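Local coordinates for protein phosphonate monoester hydrolase (Ruegeria pomeroyi, PDB 4UPK) that belongs to the sulfatase family of the alkaline phosphatase clan, enzymes with a mixed alpha/beta fold, and forms an assembly of four chains, at residues T79-P84 against V101-P106; G92-N97 against P388-D393; T131-D136 against F152-F157; L435-P440 against G457-L462. All blocks are in the same frame, centred on the assembly; numbering follows the deposited sequence.

Interaction 1 sits between the others, its centre about 13, 12 and 10 Å from those of interactions 2, 3 and 4, and touches all three; interactions 3 and 4, with centres about 22 Å apart, do not meet. Helix 82-91 leads through residues 92-94, which meet residues 388-393, into helix 95-98; in chain order interaction 3 falls between the two segments of interaction 2. Interaction 4 comes last, on the four-stranded antiparallel sheet that begins with strand 431-436. A salt bridge from Arg102 to Asp436 ties interaction 1 to it. Interaction 1 is therefore where helix 82-91 and the loop after helix 95-98 meet both the 131-136 loop and strand 431-436.

Interaction 1. Residues T79-P84 against V101-P106; sequences TNPCGP and VRNGTP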
loop_
_atom_site.group_PDB
_atom_site.type_symbol
_atom_site.label_atom_id
_atom_site.label_comp_id
_atom_site.label_asym_id
_atom_site.label_seq_id
_atom_site.Cartn_x
_atom_site.Cartn_y
_atom_site.Cartn_z
ATOM N N THR A 79 12.976 27.396 4.023
ATOM C CA THR A 79 14.127 26.559 3.707
ATOM C C THR A 79 14.714 26.864 2.367
ATOM O O THR A 79 14.104 27.576 1.586
ATOM C CB THR A 79 13.905 25.058 4.002
ATOM O OG1 THR A 79 15.154 24.371 3.915
ATOM C CG2 THR A 79 12.887 24.432 3.100
ATOM N N ASN A 80 15.891 26.298 2.102
ATOM C CA ASN A 80 16.622 26.459 0.862
ATOM C C ASN A 80 17.519 25.222 0.589
ATOM O O ASN A 80 17.889 24.496 1.539
ATOM C CB ASN A 80 17.468 27.734 0.927
ATOM C CG ASN A 80 16.895 28.868 0.138
ATOM O OD1 ASN A 80 16.539 28.706 -1.021
ATOM N ND2 ASN A 80 16.874 30.051 0.714
ATOM N N PRO A 81 17.857 24.950 -0.697
ATOM C CA PRO A 81 17.490 25.686 -1.921
ATOM C C PRO A 81 16.142 25.291 -2.525
ATOM O O PRO A 81 15.214 24.982 -1.791
ATOM C CB PRO A 81 18.715 25.504 -2.828
ATOM C CG PRO A 81 19.463 24.291 -2.277
ATOM C CD PRO A 81 18.732 23.818 -1.030
ATOM N N CYS A 82 16.022 25.381 -3.861
ATOM C CA CYS A 82 14.827 25.116 -4.665
ATOM C C CYS A 82 14.003 23.909 -4.243
ATOM O O CYS A 82 12.814 24.080 -3.978
ATOM C CB CYS A 82 15.182 25.078 -6.146
ATOM S SG CYS A 82 16.953 24.881 -6.455
ATOM N N GLY A 83 14.634 22.722 -4.194
ATOM C CA GLY A 83 13.998 21.464 -3.815
ATOM C C GLY A 83 13.392 21.552 -2.425
ATOM O O GLY A 83 12.166 21.576 -2.296
ATOM N N PRO A 84 14.219 21.727 -1.367
ATOM C CA PRO A 84 13.656 21.900 -0.006
ATOM C C PRO A 84 12.606 23.020 0.107
ATOM O O PRO A 84 11.554 22.844 0.747
ATOM C CB PRO A 84 14.893 22.228 0.844
ATOM C CG PRO A 84 16.020 21.574 0.117
ATOM C CD PRO A 84 15.696 21.717 -1.345
ATOM N N VAL A 101 15.572 17.755 2.792
ATOM C CA VAL A 101 16.470 18.808 3.301
ATOM C C VAL A 101 17.512 19.392 2.358
ATOM O O VAL A 101 18.086 20.441 2.664
ATOM C CB VAL A 101 17.017 18.488 4.722
ATOM C CG1 VAL A 101 15.869 18.381 5.716
ATOM C CG2 VAL A 101 17.868 17.211 4.723
ATOM N N ARG A 102 17.729 18.724 1.209
ATOM C CA ARG A 102 18.660 19.102 0.130
ATOM C C ARG A 102 18.044 18.675 -1.201
ATOM O O ARG A 102 17.159 17.818 -1.217
ATOM C CB ARG A 102 19.994 18.340 0.246
ATOM C CG ARG A 102 20.489 18.068 1.644
ATOM C CD ARG A 102 21.604 17.077 1.578
ATOM N NE ARG A 102 21.987 16.640 2.918
ATOM C CZ ARG A 102 21.453 15.607 3.559
ATOM N NH1 ARG A 102 20.466 14.911 3.010
ATOM N NH2 ARG A 102 21.878 15.281 4.765
ATOM N N ASN A 103 18.551 19.233 -2.322
ATOM C CA ASN A 103 18.165 18.812 -3.667
ATOM C C ASN A 103 18.532 17.331 -3.780
ATOM O O ASN A 103 19.627 16.928 -3.357
ATOM C CB ASN A 103 18.922 19.629 -4.731
ATOM C CG ASN A 103 18.387 21.011 -4.951
ATOM O OD1 ASN A 103 17.407 21.426 -4.336
ATOM N ND2 ASN A 103 19.038 21.777 -5.824
ATOM N N GLY A 104 17.576 16.519 -4.221
ATOM C CA GLY A 104 17.783 15.076 -4.342
ATOM C C GLY A 104 17.381 14.273 -3.115
ATOM O O GLY A 104 17.380 13.046 -3.180
ATOM N N THR A 105 17.052 14.936 -1.973
ATOM C CA THR A 105 16.642 14.216 -0.760
ATOM C C THR A 105 15.184 13.831 -0.908
ATOM O O THR A 105 14.341 14.741 -1.043
ATOM C CB THR A 105 16.850 15.008 0.517
ATOM O OG1 THR A 105 18.124 15.624 0.489
ATOM C CG2 THR A 105 16.706 14.121 1.761
ATOM N N PRO A 106 14.868 12.505 -0.883
ATOM C CA PRO A 106 13.477 12.076 -1.111
ATOM C C PRO A 106 12.469 12.597 -0.104
ATOM O O PRO A 106 12.787 12.832 1.057
ATOM C CB PRO A 106 13.568 10.545 -1.092
ATOM C CG PRO A 106 14.964 10.244 -1.440
ATOM C CD PRO A 106 15.758 11.328 -0.769
HETATM O O HOH W 1 16.758 21.919 4.438
#
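Asn103 and Pro84 form the close-packed part of this contact, where a loop lies against the first turn of helix 82-91. Asn103 OD1 accepts a hydrogen bond from Gly83 N at 3.1 Å; the N-H...O angle is 142°, and the donor is tilted 21° from the carbonyl plane. Gly83 has no side chain in the way, and Asn103 OD1 comes within 3.4 Å of Gly83 CA. With CG of Asn103 anti to its carbonyl carbon (chi1 -78°), the amide reaches across to the helix, and its ND2 comes 3.8 Å from Cys82 SG. The Pro84 ring crosses the Asn103 side chain at about a right angle: its CD is 3.5 Å from Asn103 OD1, and its CG lies as near to Val101 C. The other side of the contact is looser. There Thr79 OG1 and Val101 O are joined through one water, which donates to OG1 at 3.0 Å and to the carbonyl at 2.7 Å. The loop's own shape comes from a type II turn, Arg102 to Thr105, whose first carbonyl oxygen accepts from both N and OG1 of Thr105. Arg102 points elsewhere, its NH1 bonding to Ser522 O of the second subunit while its NE is salt-bridged to Asp436. Cys82, Pro84 and Ser85 fit the C-x-P-S-R signature of sulfatases, whose cysteine position carries formylglycine in many relatives; the residue modelled here is cysteine.

Interaction 2. Residues G92-N97 against P388-D393; sequences GQYAMN and PTESID
Tyr94 and Glu390 supply the hydrogen bond of this buried contact, Tyr94 OH donating to Glu390 OE1 at 2.6 Å. The carboxylate uses its syn lone pair, and its plane stands 79° from that of the ring, so the two flat groups meet nearly perpendicular. Glu390 is extended beyond CG (chi2 178°), which carries the acid across to the phenol. Its other oxygen, OE2, accepts from Phe432 N, so both oxygens are engaged, and the paired bonds would be expected to stabilise a negative charge. The 388-393 segment leaves the mixed central sheet of the alpha/beta fold here: strand 388-390 runs into a 3-10 turn in which Asp393 N donates to Glu390 O, and Glu390 N returns a bond of 3.0 Å to Asp393 OD2 from above the carboxylate plane. Asp393 OD1 is in turn salt-bridged to Arg428. Facing Ile392, with Gly92 CA 4.1 Å from Ile392 CA, Gly92 leaves helix 82-91 with positive phi, and Tyr94 takes the N-cap position of helix 95-98, so the contact sits at the junction of two helices. The apolar part rests on Ile392. Its CD1 makes a CH-pi contact over one face of the Tyr94 ring, 3.7 Å from the centroid and 20° off the normal. The other branch goes to backbone: Ile392 CG2 lies 3.3 Å from Gln93 O, while Ile392 CB sits 3.5 Å from Gly92 O. A CA-H...O contact of 3.6 Å joins Gly92 CA to Ile392 O.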
loop_
_atom_site.group_PDB
_atom_site.type_symbol
_atom_site.label_atom_id
_atom_site.label_comp_id
_atom_site.label_asym_id
_atom_site.label_seq_id
_atom_site.Cartn_x
_atom_site.Cartn_y
_atom_site.Cartn_z
ATOM N N GLY A 92 3.369 22.585 3.043
ATOM C CA GLY A 92 2.972 23.417 4.178
ATOM C C GLY A 92 3.698 23.076 5.472
ATOM O O GLY A 92 3.279 23.507 6.553
ATOM N N GLN A 93 4.823 22.326 5.367
ATOM C CA GLN A 93 5.632 21.881 6.511
ATOM C C GLN A 93 7.038 22.457 6.482
ATOM O O GLN A 93 7.588 22.696 5.410
ATOM C CB GLN A 93 5.780 20.342 6.513
ATOM C CG GLN A 93 4.493 19.546 6.502
ATOM C CD GLN A 93 4.742 18.057 6.544
ATOM O OE1 GLN A 93 5.797 17.574 6.953
ATOM N NE2 GLN A 93 3.745 17.287 6.184
ATOM N N TYR A 94 7.651 22.589 7.660
ATOM C CA TYR A 94 9.048 22.987 7.802
ATOM C C TYR A 94 9.907 21.805 7.285
ATOM O O TYR A 94 9.449 20.669 7.322
ATOM C CB TYR A 94 9.382 23.257 9.283
ATOM C CG TYR A 94 8.747 24.513 9.844
ATOM C CD1 TYR A 94 9.172 25.774 9.440
ATOM C CD2 TYR A 94 7.796 24.442 10.861
ATOM C CE1 TYR A 94 8.625 26.933 9.988
ATOM C CE2 TYR A 94 7.218 25.593 11.395
ATOM C CZ TYR A 94 7.638 26.838 10.960
ATOM O OH TYR A 94 7.042 27.968 11.472
ATOM N N ALA A 95 11.114 22.081 6.789
ATOM C CA ALA A 95 12.063 21.083 6.313
ATOM C C ALA A 95 12.369 20.061 7.418
ATOM O O ALA A 95 12.657 18.917 7.073
ATOM C CB ALA A 95 13.350 21.764 5.843
ATOM N N MET A 96 12.307 20.462 8.742
ATOM C CA MET A 96 12.533 19.565 9.896
ATOM C C MET A 96 11.459 18.483 9.971
ATOM O O MET A 96 11.683 17.427 10.536
ATOM C CB MET A 96 12.702 20.324 11.243
ATOM C CG MET A 96 11.526 21.194 11.662
ATOM S SD MET A 96 11.930 22.180 13.128
ATOM C CE MET A 96 10.439 23.126 13.279
ATOM N N ASN A 97 10.314 18.744 9.349
ATOM C CA ASN A 97 9.195 17.824 9.289
ATOM C C ASN A 97 9.105 17.061 7.956
ATOM O O ASN A 97 9.006 15.817 7.972
ATOM C CB ASN A 97 7.896 18.553 9.644
ATOM C CG ASN A 97 7.854 18.922 11.108
ATOM O OD1 ASN A 97 8.451 18.258 11.953
ATOM N ND2 ASN A 97 7.171 19.990 11.446
ATOM N N PRO A 388 5.193 38.873 10.284
ATOM C CA PRO A 388 6.029 37.830 9.647
ATOM C C PRO A 388 5.180 36.688 9.090
ATOM O O PRO A 388 4.375 36.078 9.800
ATOM C CB PRO A 388 6.943 37.335 10.790
ATOM C CG PRO A 388 6.784 38.318 11.884
ATOM C CD PRO A 388 5.402 38.887 11.745
ATOM N N THR A 389 5.344 36.430 7.803
ATOM C CA THR A 389 4.653 35.344 7.107
ATOM C C THR A 389 5.709 34.397 6.570
ATOM O O THR A 389 6.858 34.796 6.368
ATOM C CB THR A 389 3.596 35.847 6.085
ATOM O OG1 THR A 389 4.225 36.616 5.070
ATOM C CG2 THR A 389 2.465 36.665 6.739
ATOM N N GLU A 390 5.330 33.121 6.408
ATOM C CA GLU A 390 6.224 32.063 5.971
ATOM C C GLU A 390 5.681 31.355 4.751
ATOM O O GLU A 390 4.475 31.336 4.537
ATOM C CB GLU A 390 6.461 31.081 7.126
ATOM C CG GLU A 390 7.324 31.669 8.229
ATOM C CD GLU A 390 7.558 30.793 9.430
ATOM O OE1 GLU A 390 6.938 29.714 9.488
ATOM O OE2 GLU A 390 8.353 31.181 10.316
ATOM N N SER A 391 6.587 30.759 3.953
ATOM C CA SER A 391 6.254 30.056 2.707
ATOM C C SER A 391 5.266 28.897 2.916
ATOM O O SER A 391 4.508 28.552 2.009
ATOM C CB SER A 391 7.533 29.582 2.020
ATOM O OG SER A 391 8.256 28.697 2.858
ATOM N N ILE A 392 5.274 28.313 4.134
ATOM C CA ILE A 392 4.412 27.207 4.560
ATOM C C ILE A 392 2.957 27.632 4.793
ATOM O O ILE A 392 2.093 26.776 4.925
ATOM C CB ILE A 392 5.026 26.492 5.791
ATOM C CG1 ILE A 392 5.200 27.463 6.991
ATOM C CG2 ILE A 392 6.330 25.796 5.401
ATOM C CD1 ILE A 392 5.376 26.789 8.327
ATOM N N ASP A 393 2.690 28.958 4.818
ATOM C CA ASP A 393 1.358 29.542 5.001
ATOM C C ASP A 393 0.520 29.554 3.715
ATOM O O ASP A 393 -0.671 29.850 3.767
ATOM C CB ASP A 393 1.484 30.984 5.533
ATOM C CG ASP A 393 2.148 31.141 6.883
ATOM O OD1 ASP A 393 2.257 30.120 7.628
ATOM O OD2 ASP A 393 2.555 32.273 7.208
#

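Interaction 3. Residues T131-D136 against F152-F157; sequences TDTSQD and FPMRGF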
loop_
_atom_site.group_PDB
_atom_site.type_symbol
_atom_site.label_atom_id
_atom_site.label_comp_id
_atom_site.label_asym_id
_atom_site.label_seq_id
_atom_site.Cartn_x
_atom_site.Cartn_y
_atom_site.Cartn_z
ATOM N N THR A 131 8.031 21.049 -10.223
ATOM C CA THR A 131 7.831 21.017 -8.745
ATOM C C THR A 131 9.155 20.719 -8.033
ATOM O O THR A 131 9.275 20.989 -6.840
ATOM C CB THR A 131 6.735 20.015 -8.295
ATOM O OG1 THR A 131 7.036 18.727 -8.811
ATOM C CG2 THR A 131 5.348 20.428 -8.715
ATOM N N ASP A 132 10.152 20.182 -8.772
ATOM C CA ASP A 132 11.477 19.805 -8.261
ATOM C C ASP A 132 11.397 18.880 -7.058
ATOM O O ASP A 132 12.060 19.106 -6.028
ATOM C CB ASP A 132 12.387 21.039 -8.010
ATOM C CG ASP A 132 12.915 21.696 -9.265
ATOM O OD1 ASP A 132 12.849 21.063 -10.345
ATOM O OD2 ASP A 132 13.432 22.823 -9.167
ATOM N N THR A 133 10.578 17.820 -7.204
ATOM C CA THR A 133 10.309 16.841 -6.158
ATOM C C THR A 133 11.151 15.568 -6.307
ATOM O O THR A 133 11.109 14.902 -7.348
ATOM C CB THR A 133 8.808 16.549 -6.020
ATOM O OG1 THR A 133 8.058 17.750 -6.168
ATOM C CG2 THR A 133 8.457 15.884 -4.680
ATOM N N SER A 134 11.896 15.235 -5.235
ATOM C CA SER A 134 12.690 14.023 -5.156
ATOM C C SER A 134 11.729 12.942 -4.674
ATOM O O SER A 134 11.148 13.049 -3.586
ATOM C CB SER A 134 13.845 14.214 -4.186
ATOM O OG SER A 134 14.616 15.341 -4.555
ATOM N N GLN A 135 11.491 11.955 -5.530
ATOM C CA GLN A 135 10.531 10.889 -5.254
ATOM C C GLN A 135 11.007 9.873 -4.220
ATOM O O GLN A 135 12.214 9.710 -4.011
ATOM C CB GLN A 135 10.035 10.218 -6.559
ATOM C CG GLN A 135 9.598 11.192 -7.666
ATOM C CD GLN A 135 8.484 12.151 -7.300
ATOM O OE1 GLN A 135 7.398 11.755 -6.877
ATOM N NE2 GLN A 135 8.700 13.438 -7.535
ATOM N N ASP A 136 10.040 9.220 -3.554
ATOM C CA ASP A 136 10.270 8.203 -2.530
ATOM C C ASP A 136 10.675 6.881 -3.216
ATOM O O ASP A 136 9.871 6.312 -3.975
ATOM C CB ASP A 136 8.999 8.031 -1.668
ATOM C CG ASP A 136 9.119 7.203 -0.394
ATOM O OD1 ASP A 136 10.169 6.549 -0.192
ATOM O OD2 ASP A 136 8.158 7.205 0.400
ATOM N N PHE A 152 11.501 15.956 -10.941
ATOM C CA PHE A 152 10.285 15.191 -11.210
ATOM C C PHE A 152 8.991 15.782 -10.580
ATOM O O PHE A 152 9.053 16.239 -9.431
ATOM C CB PHE A 152 10.485 13.713 -10.823
ATOM C CG PHE A 152 9.606 12.782 -11.622
ATOM C CD1 PHE A 152 9.934 12.445 -12.931
ATOM C CD2 PHE A 152 8.411 12.301 -11.092
ATOM C CE1 PHE A 152 9.092 11.628 -13.692
ATOM C CE2 PHE A 152 7.559 11.503 -11.857
ATOM C CZ PHE A 152 7.909 11.157 -13.150
ATOM N N PRO A 153 7.827 15.798 -11.317
ATOM C CA PRO A 153 6.587 16.339 -10.726
ATOM C C PRO A 153 6.030 15.547 -9.538
ATOM O O PRO A 153 5.998 14.312 -9.536
ATOM C CB PRO A 153 5.608 16.378 -11.902
ATOM C CG PRO A 153 6.101 15.327 -12.829
ATOM C CD PRO A 153 7.594 15.339 -12.707
ATOM N N MET A 154 5.567 16.300 -8.540
ATOM C CA MET A 154 4.983 15.842 -7.294
ATOM C C MET A 154 3.667 15.092 -7.543
ATOM O O MET A 154 2.870 15.490 -8.396
ATOM C CB MET A 154 4.739 17.062 -6.390
ATOM C CG MET A 154 4.276 16.736 -5.001
ATOM S SD MET A 154 4.081 18.247 -4.032
ATOM C CE MET A 154 5.549 18.210 -3.066
ATOM N N ARG A 155 3.463 14.005 -6.771
ATOM C CA ARG A 155 2.286 13.149 -6.718
ATOM C C ARG A 155 1.026 14.017 -6.555
ATOM O O ARG A 155 0.963 14.855 -5.644
ATOM C CB ARG A 155 2.425 12.196 -5.511
ATOM C CG ARG A 155 1.250 11.258 -5.295
ATOM C CD ARG A 155 1.237 10.636 -3.916
ATOM N NE ARG A 155 0.072 9.761 -3.778
ATOM C CZ ARG A 155 -0.146 8.938 -2.757
ATOM N NH1 ARG A 155 0.724 8.865 -1.755
ATOM N NH2 ARG A 155 -1.232 8.174 -2.733
ATOM N N GLY A 156 0.055 13.810 -7.446
ATOM C CA GLY A 156 -1.194 14.553 -7.434
ATOM C C GLY A 156 -1.275 15.582 -8.540
ATOM O O GLY A 156 -2.369 15.875 -9.022
ATOM N N PHE A 157 -0.122 16.143 -8.958
ATOM C CA PHE A 157 -0.078 17.137 -10.030
ATOM C C PHE A 157 -0.238 16.498 -11.382
ATOM O O PHE A 157 0.377 15.466 -11.670
ATOM C CB PHE A 157 1.204 17.992 -9.985
ATOM C CG PHE A 157 1.161 19.168 -9.036
ATOM C CD1 PHE A 157 0.485 20.336 -9.377
ATOM C CD2 PHE A 157 1.793 19.109 -7.802
ATOM C CE1 PHE A 157 0.427 21.424 -8.491
ATOM C CE2 PHE A 157 1.741 20.197 -6.916
ATOM C CZ PHE A 157 1.062 21.351 -7.271
HETATM O O HOH W 2 5.843 13.234 -5.223
#
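Thr131 OG1 receives the shortest bond across this contact, from Met154 N at 2.8 Å with an N-H...O angle of 139°. Next to it, Thr133 N donates to Phe152 O at 3.1 Å, 18° out of the carbonyl plane, so the 152-157 backbone is held by one threonine side chain and one threonine amide. The hydroxyl of Thr131 stands between its backbone N and carbonyl carbon (chi1 55°), which turns OG1 to the facing chain and leaves CG2 over one face of the Phe157 ring, a CH-pi contact 4.3 Å from the centroid. Thr133 OG1 packs 3.4 Å from Met154 CB. Gln135 also meets the facing segment directly: Gln135 NE2 lies at the edge of the Phe152 ring, 3.7 Å from Phe152 CD2. Two bonds within 131-136 position these groups. The hydroxyls OG1 of Thr131 and Thr133 bond each other at 3.0 Å, and the Gln135 chain bends at chi2 to bring its NE2 to Thr133 O, 2.8 Å away. Gln135 OE1 accepts a hydrogen bond from a water that in turn accepts from Arg155 N. Beyond these, Leu90 of helix 82-91 packs on Thr131, Met154 and Phe157. Met154 to Phe157 form a type II turn, and both segments belong to the long helix-free connection between strands 125-127 and 158-162, parallel neighbours in the mixed sheet of this sulfatase-family fold.

Interaction 4. Residues L435-P440 against G457-L462; sequences LDISEP and GAVAIL
Asp436 OD1, packed against Gly457, is gripped by three donors. Ser438 OG donates to its syn lone pair at 2.7 Å, and Ser438 N reaches it from the anti side at 3.0 Å, closing an Asx turn; a salt bridge from Arg102 NE completes the set, which should favour a charged carboxylate. This turn ends strand 431-436, an outermost strand, within this chain, of the four-stranded antiparallel sheet seen in the C-terminal part of sulfatases. Within the sheet, Leu435 and Val459 form a hydrogen-bonded pair: Val459 N donates to Leu435 O at 2.8 Å and Leu435 N to Val459 O at 3.0 Å. Asp436 and Ala458 follow as a non-hydrogen-bonded pair, where Asp436 CA makes a CA-H...O contact with Gly457 O. That oxygen also accepts the straightest bond of the contact, from Ile437 N at 2.7 Å and 175°, which carries the pairing one step past the last strand residue. Leu435 and Val459 point to the same face, their CB atoms 4.1 Å apart, and Ile437 adds to Val459: its CG1, between the backbone N and the carbonyl carbon (chi1 62°), comes 3.9 Å from Val459 CG2, the two side chains crossing at about a right angle. Strand 467-472 covers Val459 with Val470 and Phe472. On the acid's side, one water donates to Asp436 OD2 and accepts from Gly457 N at 2.9 Å.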
loop_
_atom_site.group_PDB
_atom_site.type_symbol
_atom_site.label_atom_id
_atom_site.label_comp_id
_atom_site.label_asym_id
_atom_site.label_seq_id
_atom_site.Cartn_x
_atom_site.Cartn_y
_atom_site.Cartn_z
ATOM N N LEU A 435 18.490 25.349 6.685
ATOM C CA LEU A 435 19.385 25.039 5.570
ATOM C C LEU A 435 20.150 23.794 5.946
ATOM O O LEU A 435 20.232 23.461 7.123
ATOM C CB LEU A 435 20.347 26.236 5.302
ATOM C CG LEU A 435 21.141 26.249 3.984
ATOM C CD1 LEU A 435 20.265 26.652 2.803
ATOM C CD2 LEU A 435 22.320 27.221 4.077
ATOM N N ASP A 436 20.626 23.056 4.951
ATOM C CA ASP A 436 21.436 21.876 5.196
ATOM C C ASP A 436 22.691 22.041 4.366
ATOM O O ASP A 436 22.605 22.162 3.133
ATOM C CB ASP A 436 20.706 20.548 4.892
ATOM C CG ASP A 436 21.460 19.353 5.459
ATOM O OD1 ASP A 436 22.549 19.043 4.947
ATOM O OD2 ASP A 436 21.016 18.803 6.481
ATOM N N ILE A 437 23.852 22.115 5.065
ATOM C CA ILE A 437 25.183 22.313 4.489
ATOM C C ILE A 437 26.010 21.017 4.386
ATOM O O ILE A 437 27.241 21.066 4.371
ATOM C CB ILE A 437 25.943 23.549 5.080
ATOM C CG1 ILE A 437 26.196 23.424 6.589
ATOM C CG2 ILE A 437 25.225 24.854 4.712
ATOM C CD1 ILE A 437 27.181 24.335 7.121
ATOM N N SER A 438 25.321 19.861 4.286
ATOM C CA SER A 438 25.932 18.539 4.105
ATOM C C SER A 438 25.343 17.858 2.847
ATOM O O SER A 438 24.286 18.262 2.370
ATOM C CB SER A 438 25.730 17.663 5.340
ATOM O OG SER A 438 24.410 17.146 5.416
ATOM N N GLU A 439 26.075 16.892 2.279
ATOM C CA GLU A 439 25.691 16.138 1.081
ATOM C C GLU A 439 26.163 14.713 1.306
ATOM O O GLU A 439 27.375 14.525 1.470
ATOM C CB GLU A 439 26.300 16.756 -0.197
ATOM C CG GLU A 439 25.737 16.185 -1.494
ATOM C CD GLU A 439 24.260 16.443 -1.719
ATOM O OE1 GLU A 439 23.863 17.623 -1.862
ATOM O OE2 GLU A 439 23.492 15.457 -1.738
ATOM N N PRO A 440 25.217 13.729 1.447
ATOM C CA PRO A 440 25.615 12.348 1.805
ATOM C C PRO A 440 26.668 11.640 0.954
ATOM O O PRO A 440 27.503 10.939 1.518
ATOM C CB PRO A 440 24.287 11.586 1.811
ATOM C CG PRO A 440 23.244 12.623 2.012
ATOM C CD PRO A 440 23.748 13.845 1.321
ATOM N N GLY A 457 24.544 18.602 9.251
ATOM C CA GLY A 457 24.544 19.663 8.252
ATOM C C GLY A 457 23.518 20.768 8.442
ATOM O O GLY A 457 23.568 21.779 7.737
ATOM N N ALA A 458 22.570 20.586 9.391
ATOM C CA ALA A 458 21.490 21.548 9.627
ATOM C C ALA A 458 21.875 22.892 10.226
ATOM O O ALA A 458 22.668 22.988 11.165
ATOM C CB ALA A 458 20.363 20.914 10.413
ATOM N N VAL A 459 21.297 23.941 9.643
ATOM C CA VAL A 459 21.434 25.334 10.045
ATOM C C VAL A 459 19.991 25.817 10.284
ATOM O O VAL A 459 19.067 25.376 9.586
ATOM C CB VAL A 459 22.144 26.203 8.973
ATOM C CG1 VAL A 459 22.556 27.541 9.564
ATOM C CG2 VAL A 459 23.366 25.498 8.382
ATOM N N ALA A 460 19.800 26.671 11.299
ATOM C CA ALA A 460 18.509 27.254 11.624
ATOM C C ALA A 460 18.657 28.761 11.825
ATOM O O ALA A 460 19.689 29.214 12.337
ATOM C CB ALA A 460 17.926 26.598 12.855
ATOM N N ILE A 461 17.655 29.532 11.325
ATOM C CA ILE A 461 17.596 31.006 11.389
ATOM C C ILE A 461 16.286 31.441 12.084
ATOM O O ILE A 461 15.217 30.960 11.718
ATOM C CB ILE A 461 17.728 31.654 9.968
ATOM C CG1 ILE A 461 18.993 31.157 9.189
ATOM C CG2 ILE A 461 17.661 33.196 10.026
ATOM C CD1 ILE A 461 18.824 31.003 7.709
ATOM N N LEU A 462 16.371 32.347 13.072
ATOM C CA LEU A 462 15.200 32.908 13.746
ATOM C C LEU A 462 15.226 34.433 13.588
ATOM O O LEU A 462 16.159 35.072 14.051
ATOM C CB LEU A 462 15.095 32.481 15.239
ATOM C CG LEU A 462 13.779 32.859 15.940
ATOM C CD1 LEU A 462 13.266 31.720 16.785
ATOM C CD2 LEU A 462 13.931 34.125 16.785
HETATM O O HOH W 3 22.493 16.845 8.284
#